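Local coordinates for DUF5012 domain-containing protein (PDB 5FQ8) that is of unknown function but is probably a surface-exposed lipoprotein of Bacteroides, pairing an immunoglobulin-like domain with a C-terminal beta-rich domain, at residues E18-K29 against F81-N90. Sequence-based numbering, arbitrary orientation.
Sequences EREGDEKIVLEK and FTRTVYVADN
With CG of Arg83 trans to its own backbone N (chi1 -171°) and a bend at chi3, the guanidinium leaves strand 78-87 and reaches the turn 20-23, while chi1 of 68° at Phe81 presents the ring to Arg19. NE of Arg83 donates to Asp22 O at 3.0 Å, in the guanidinium plane and almost head-on to the carbonyl. NH2 of Arg83 lies 2.7 Å from Glu20 O, while NH1 forms a salt bridge with Glu35, so one buried cation draws together the turn and a neighbouring loop. Replacing Arg83 by a leucine would probably leave Asp22 O without this donor and Glu35 without its mate, freeing the turn to shift. Beside it, CB of Arg19 sits 3.5 Å from the Phe81 ring centroid, over the face, as a CH-pi contact; the Arg19 guanidinium plane stands 83° from the ring.

Beyond the turn the chain illustrates how a parallel edge strand is added to a sheet. The pairing runs from Thr84 N to Glu23 O, then through Ile25 N to Thr84 O, Tyr86 N to Ile25 O (2.7 Å) and Leu27 N to Tyr86 O (2.8 Å), ending with Ala88 N on Leu27 O. On one face the Tyr86 ring lies alongside Lys24, with Tyr86 CD1 3.9 Å from Val26 CG2; on the other, Leu27 CD1 meets Val85 CG1 at 4.0 Å.

In the Ig-like domain, the end of strand 10-19 pairs with strand 38-42 in one sheet, and the chain then crosses to strand 24-27, an outermost strand of the other. There strand 78-87 separates it from strand 63-72, Phe33 and Pro36 pack against the Ile25 and Leu27 face, and Val122 of strand 120-125 touches Lys24, Val26 and Tyr86.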
ATOM      1  N   GLU G  18     -25.746  20.539  43.223  1.00 47.08           N
ATOM      2  CA  GLU G  18     -25.147  19.471  44.010  1.00 46.08           C
ATOM      3  C   GLU G  18     -25.762  19.456  45.398  1.00 42.06           C
ATOM      4  O   GLU G  18     -25.806  20.488  46.072  1.00 48.77           O
ATOM      5  CB  GLU G  18     -23.637  19.655  44.141  1.00 48.26           C
ATOM      6  CG  GLU G  18     -22.897  19.794  42.839  1.00 47.23           C
ATOM      7  CD  GLU G  18     -21.568  20.486  43.003  1.00 50.35           C
ATOM      8  OE1 GLU G  18     -21.268  20.926  44.131  1.00 56.24           O
ATOM      9  OE2 GLU G  18     -20.828  20.589  42.005  1.00 47.96           O
ATOM     10  N   ARG G  19     -26.212  18.289  45.831  1.00 43.60           N
ATOM     11  CA  ARG G  19     -26.706  18.123  47.188  1.00 44.21           C
ATOM     12  C   ARG G  19     -25.544  17.868  48.138  1.00 47.70           C
ATOM     13  O   ARG G  19     -24.689  17.023  47.864  1.00 49.16           O
ATOM     14  CB  ARG G  19     -27.692  16.963  47.265  1.00 46.94           C
ATOM     15  CG  ARG G  19     -28.134  16.679  48.676  1.00 53.39           C
ATOM     16  CD  ARG G  19     -28.971  15.434  48.781  1.00 49.55           C
ATOM     17  NE  ARG G  19     -28.228  14.261  48.347  1.00 49.42           N
ATOM     18  CZ  ARG G  19     -28.575  13.500  47.317  1.00 51.46           C
ATOM     19  NH1 ARG G  19     -29.666  13.786  46.619  1.00 53.69           N
ATOM     20  NH2 ARG G  19     -27.839  12.448  46.996  1.00 54.20           N
ATOM     21  N   GLU G  20     -25.522  18.592  49.254  1.00 46.49           N
ATOM     22  CA  GLU G  20     -24.564  18.366  50.329  1.00 48.81           C
ATOM     23  C   GLU G  20     -25.299  17.757  51.514  1.00 44.44           C
ATOM     24  O   GLU G  20     -26.167  18.403  52.107  1.00 43.93           O
ATOM     25  CB  GLU G  20     -23.875  19.663  50.752  1.00 44.69           C
ATOM     26  CG  GLU G  20     -22.952  20.294  49.736  1.00 44.79           C
ATOM     27  CD  GLU G  20     -22.417  21.620  50.226  1.00 47.39           C
ATOM     28  OE1 GLU G  20     -22.795  22.023  51.346  1.00 49.42           O
ATOM     29  OE2 GLU G  20     -21.625  22.257  49.503  1.00 49.10           O
ATOM     30  N   GLY G  21     -24.946  16.533  51.863  1.00 45.59           N
ATOM     31  CA  GLY G  21     -25.563  15.847  52.977  1.00 46.31           C
ATOM     32  C   GLY G  21     -26.321  14.620  52.516  1.00 45.91           C
ATOM     33  O   GLY G  21     -26.313  14.247  51.344  1.00 45.16           O
ATOM     34  N   ASP G  22     -26.985  13.991  53.473  1.00 46.61           N
ATOM     35  CA  ASP G  22     -27.701  12.762  53.179  1.00 46.66           C
ATOM     36  C   ASP G  22     -28.961  13.046  52.381  1.00 47.30           C
ATOM     37  O   ASP G  22     -29.543  14.132  52.451  1.00 43.74           O
ATOM     38  CB  ASP G  22     -28.072  12.037  54.466  1.00 50.52           C
ATOM     39  CG  ASP G  22     -26.906  11.871  55.376  1.00 53.38           C
ATOM     40  OD1 ASP G  22     -25.793  11.668  54.859  1.00 60.20           O
ATOM     41  OD2 ASP G  22     -27.099  11.965  56.601  1.00 53.62           O
ATOM     42  N   GLU G  23     -29.383  12.041  51.619  1.00 56.28           N
ATOM     43  CA  GLU G  23     -30.624  12.137  50.863  1.00 52.40           C
ATOM     44  C   GLU G  23     -31.828  11.861  51.748  1.00 55.13           C
ATOM     45  O   GLU G  23     -32.850  12.541  51.628  1.00 52.95           O
ATOM     46  CB  GLU G  23     -30.595  11.161  49.691  1.00 54.50           C
ATOM     47  CG  GLU G  23     -31.870  11.137  48.887  1.00 50.00           C
ATOM     48  CD  GLU G  23     -31.847  10.112  47.787  1.00 50.02           C
ATOM     49  OE1 GLU G  23     -30.884   9.322  47.740  1.00 49.65           O
ATOM     50  OE2 GLU G  23     -32.791  10.099  46.970  1.00 49.31           O
ATOM     51  N   LYS G  24     -31.728  10.875  52.632  1.00 58.93           N
ATOM     52  CA  LYS G  24     -32.782  10.552  53.579  1.00 53.67           C
ATOM     53  C   LYS G  24     -32.286  10.829  54.988  1.00 57.75           C
ATOM     54  O   LYS G  24     -31.154  10.479  55.336  1.00 69.84           O
ATOM     55  CB  LYS G  24     -33.221   9.092  53.435  1.00 52.20           C
ATOM     56  CG  LYS G  24     -33.730   8.735  52.053  1.00 51.29           C
ATOM     57  CD  LYS G  24     -34.173   7.288  51.976  1.00 56.68           C
ATOM     58  CE  LYS G  24     -34.935   6.993  50.691  1.00 58.67           C
ATOM     59  NZ  LYS G  24     -34.140   7.259  49.458  1.00 60.88           N
ATOM     60  N   ILE G  25     -33.129  11.466  55.789  1.00 61.98           N
ATOM     61  CA  ILE G  25     -32.784  11.888  57.137  1.00 48.21           C
ATOM     62  C   ILE G  25     -33.910  11.481  58.070  1.00 49.16           C
ATOM     63  O   ILE G  25     -35.090  11.632  57.737  1.00 48.40           O
ATOM     64  CB  ILE G  25     -32.550  13.407  57.205  1.00 47.20           C
ATOM     65  CG1 ILE G  25     -31.253  13.773  56.493  1.00 46.80           C
ATOM     66  CG2 ILE G  25     -32.553  13.890  58.638  1.00 48.40           C
ATOM     67  CD1 ILE G  25     -30.910  15.222  56.606  1.00 46.19           C
ATOM     68  N   VAL G  26     -33.557  10.960  59.236  1.00 51.00           N
ATOM     69  CA  VAL G  26     -34.544  10.550  60.220  1.00 52.21           C
ATOM     70  C   VAL G  26     -34.272  11.305  61.506  1.00 64.05           C
ATOM     71  O   VAL G  26     -33.192  11.175  62.093  1.00 54.30           O
ATOM     72  CB  VAL G  26     -34.526   9.036  60.450  1.00 54.01           C
ATOM     73  CG1 VAL G  26     -35.467   8.682  61.568  1.00 55.51           C
ATOM     74  CG2 VAL G  26     -34.926   8.317  59.183  1.00 53.26           C
ATOM     75  N   LEU G  27     -35.248  12.092  61.936  1.00 60.83           N
ATOM     76  CA  LEU G  27     -35.148  12.894  63.142  1.00 59.46           C
ATOM     77  C   LEU G  27     -36.257  12.496  64.102  1.00 64.31           C
ATOM     78  O   LEU G  27     -37.303  11.993  63.690  1.00 68.79           O
ATOM     79  CB  LEU G  27     -35.261  14.388  62.834  1.00 55.18           C
ATOM     80  CG  LEU G  27     -34.415  15.031  61.741  1.00 50.67           C
ATOM     81  CD1 LEU G  27     -34.963  16.406  61.467  1.00 49.54           C
ATOM     82  CD2 LEU G  27     -32.983  15.126  62.172  1.00 51.58           C
ATOM     83  N   GLU G  28     -36.030  12.730  65.388  1.00 67.91           N
ATOM     84  CA  GLU G  28     -37.029  12.413  66.398  1.00 67.70           C
ATOM     85  C   GLU G  28     -37.952  13.602  66.616  1.00 61.42           C
ATOM     86  O   GLU G  28     -37.575  14.753  66.392  1.00 56.45           O
ATOM     87  CB  GLU G  28     -36.367  12.014  67.719  1.00 76.13           C
ATOM     88  CG  GLU G  28     -35.430  10.820  67.618  1.00 82.61           C
ATOM     89  CD  GLU G  28     -35.082  10.235  68.969  1.00 82.19           C
ATOM     90  OE1 GLU G  28     -35.917  10.324  69.894  1.00 83.87           O
ATOM     91  OE2 GLU G  28     -33.972   9.684  69.108  1.00 86.29           O
ATOM     92  N   LYS G  29     -39.171  13.309  67.053  1.00 60.19           N
ATOM     93  CA  LYS G  29     -40.155  14.361  67.272  1.00 66.08           C
ATOM     94  C   LYS G  29     -39.596  15.406  68.218  1.00 70.00           C
ATOM     95  O   LYS G  29     -39.181  15.089  69.335  1.00 73.05           O
ATOM     96  CB  LYS G  29     -41.444  13.772  67.832  1.00 59.68           C
ATOM     97  CG  LYS G  29     -42.536  14.799  68.094  1.00 59.87           C
ATOM     98  CD  LYS G  29     -43.749  14.148  68.751  1.00 61.74           C
ATOM     99  CE  LYS G  29     -44.859  15.144  69.034  1.00 62.25           C
ATOM    100  NZ  LYS G  29     -45.344  15.035  70.435  1.00 64.67           N
ATOM    101  N   PHE G  81     -33.167  18.074  42.891  1.00 55.53           N
ATOM    102  CA  PHE G  81     -32.922  16.871  43.678  1.00 35.16           C
ATOM    103  C   PHE G  81     -33.880  16.860  44.862  1.00 35.54           C
ATOM    104  O   PHE G  81     -34.397  17.898  45.272  1.00 35.36           O
ATOM    105  CB  PHE G  81     -31.452  16.754  44.127  1.00 35.87           C
ATOM    106  CG  PHE G  81     -31.008  17.779  45.141  1.00 36.21           C
ATOM    107  CD1 PHE G  81     -31.235  17.592  46.491  1.00 36.93           C
ATOM    108  CD2 PHE G  81     -30.293  18.887  44.751  1.00 36.04           C
ATOM    109  CE1 PHE G  81     -30.802  18.515  47.424  1.00 37.42           C
ATOM    110  CE2 PHE G  81     -29.858  19.809  45.680  1.00 36.60           C
ATOM    111  CZ  PHE G  81     -30.116  19.621  47.020  1.00 37.27           C
ATOM    112  N   THR G  82     -34.129  15.666  45.398  1.00 43.96           N
ATOM    113  CA  THR G  82     -35.067  15.481  46.500  1.00 49.83           C
ATOM    114  C   THR G  82     -34.349  15.084  47.777  1.00 45.84           C
ATOM    115  O   THR G  82     -33.382  14.322  47.743  1.00 49.04           O
ATOM    116  CB  THR G  82     -36.102  14.403  46.195  1.00 56.00           C
ATOM    117  OG1 THR G  82     -36.500  14.491  44.827  1.00 68.92           O
ATOM    118  CG2 THR G  82     -37.314  14.600  47.081  1.00 57.56           C
ATOM    119  N   ARG G  83     -34.849  15.582  48.901  1.00 44.67           N
ATOM    120  CA  ARG G  83     -34.401  15.159  50.217  1.00 46.21           C
ATOM    121  C   ARG G  83     -35.626  14.829  51.052  1.00 49.84           C
ATOM    122  O   ARG G  83     -36.543  15.647  51.158  1.00 55.52           O
ATOM    123  CB  ARG G  83     -33.559  16.237  50.890  1.00 43.82           C
ATOM    124  CG  ARG G  83     -32.887  15.784  52.161  1.00 45.49           C
ATOM    125  CD  ARG G  83     -32.074  16.911  52.717  1.00 49.33           C
ATOM    126  NE  ARG G  83     -30.712  16.905  52.203  1.00 49.34           N
ATOM    127  CZ  ARG G  83     -30.003  18.004  51.984  1.00 49.10           C
ATOM    128  NH1 ARG G  83     -30.539  19.190  52.207  1.00 45.40           N
ATOM    129  NH2 ARG G  83     -28.768  17.920  51.536  1.00 41.63           N
ATOM    130  N   THR G  84     -35.637  13.635  51.640  1.00 49.15           N
ATOM    131  CA  THR G  84     -36.773  13.124  52.394  1.00 48.59           C
ATOM    132  C   THR G  84     -36.440  13.068  53.877  1.00 50.32           C
ATOM    133  O   THR G  84     -35.444  12.453  54.265  1.00 59.55           O
ATOM    134  CB  THR G  84     -37.155  11.732  51.907  1.00 48.46           C
ATOM    135  OG1 THR G  84     -37.286  11.745  50.484  1.00 46.69           O
ATOM    136  CG2 THR G  84     -38.462  11.318  52.527  1.00 54.24           C
ATOM    137  N   VAL G  85     -37.279  13.683  54.702  1.00 48.15           N
ATOM    138  CA  VAL G  85     -37.052  13.762  56.138  1.00 45.06           C
ATOM    139  C   VAL G  85     -38.165  13.011  56.845  1.00 46.31           C
ATOM    140  O   VAL G  85     -39.344  13.261  56.580  1.00 46.07           O
ATOM    141  CB  VAL G  85     -36.990  15.221  56.619  1.00 44.70           C
ATOM    142  CG1 VAL G  85     -36.909  15.272  58.118  1.00 46.18           C
ATOM    143  CG2 VAL G  85     -35.801  15.908  56.016  1.00 43.82           C
ATOM    144  N   TYR G  86     -37.789  12.101  57.745  1.00 47.85           N
ATOM    145  CA  TYR G  86     -38.723  11.272  58.494  1.00 65.41           C
ATOM    146  C   TYR G  86     -38.694  11.632  59.975  1.00 65.60           C
ATOM    147  O   TYR G  86     -37.645  11.958  60.532  1.00 75.93           O
ATOM    148  CB  TYR G  86     -38.394   9.788  58.335  1.00 50.52           C
ATOM    149  CG  TYR G  86     -38.314   9.286  56.914  1.00 49.56           C
ATOM    150  CD1 TYR G  86     -37.131   9.374  56.193  1.00 48.72           C
ATOM    151  CD2 TYR G  86     -39.407   8.689  56.305  1.00 49.72           C
ATOM    152  CE1 TYR G  86     -37.044   8.900  54.899  1.00 48.10           C
ATOM    153  CE2 TYR G  86     -39.330   8.211  55.012  1.00 49.16           C
ATOM    154  CZ  TYR G  86     -38.146   8.321  54.315  1.00 48.10           C
ATOM    155  OH  TYR G  86     -38.058   7.850  53.030  1.00 47.50           O
ATOM    156  N   VAL G  87     -39.856  11.543  60.620  1.00 77.60           N
ATOM    157  CA  VAL G  87     -40.025  11.964  62.007  1.00 76.65           C
ATOM    158  C   VAL G  87     -40.534  10.790  62.835  1.00 81.60           C
ATOM    159  O   VAL G  87     -41.501  10.126  62.447  1.00 86.11           O
ATOM    160  CB  VAL G  87     -40.989  13.159  62.111  1.00 71.91           C
ATOM    161  CG1 VAL G  87     -40.964  13.728  63.506  1.00 71.41           C
ATOM    162  CG2 VAL G  87     -40.607  14.214  61.121  1.00 68.82           C
ATOM    163  N   ALA G  88     -39.907  10.560  63.990  1.00 76.10           N
ATOM    164  CA  ALA G  88     -40.268   9.445  64.858  1.00 80.65           C
ATOM    165  C   ALA G  88     -41.437   9.819  65.765  1.00 79.74           C
ATOM    166  O   ALA G  88     -42.050  10.878  65.627  1.00 80.73           O
ATOM    167  CB  ALA G  88     -39.057   8.999  65.664  1.00 77.35           C
ATOM    168  N   ASP G  89     -41.760   8.944  66.713  1.00 81.26           N
ATOM    169  CA  ASP G  89     -42.916   9.120  67.576  1.00 76.73           C
ATOM    170  C   ASP G  89     -42.567   9.531  68.995  1.00 82.25           C
ATOM    171  O   ASP G  89     -43.484   9.854  69.763  1.00 84.62           O
ATOM    172  CB  ASP G  89     -43.730   7.819  67.625  1.00 79.04           C
ATOM    173  CG  ASP G  89     -45.053   7.974  68.356  1.00 77.87           C
ATOM    174  OD1 ASP G  89     -46.036   8.385  67.714  1.00 75.63           O
ATOM    175  OD2 ASP G  89     -45.102   7.686  69.569  1.00 80.06           O
ATOM    176  N   ASN G  90     -41.277   9.507  69.360  1.00 80.18           N
ATOM    177  CA  ASN G  90     -40.742   9.923  70.659  1.00 82.89           C
ATOM    178  C   ASN G  90     -40.816   8.805  71.693  1.00 89.23           C
ATOM    179  O   ASN G  90     -39.946   8.711  72.564  1.00 92.16           O
ATOM    180  CB  ASN G  90     -41.451  11.178  71.197  1.00 88.07           C
ATOM    181  CG  ASN G  90     -40.494  12.293  71.520  1.00 87.26           C
ATOM    182  OD1 ASN G  90     -39.326  12.258  71.135  1.00 89.90           O
ATOM    183  ND2 ASN G  90     -40.987  13.301  72.223  1.00 89.20           N
TER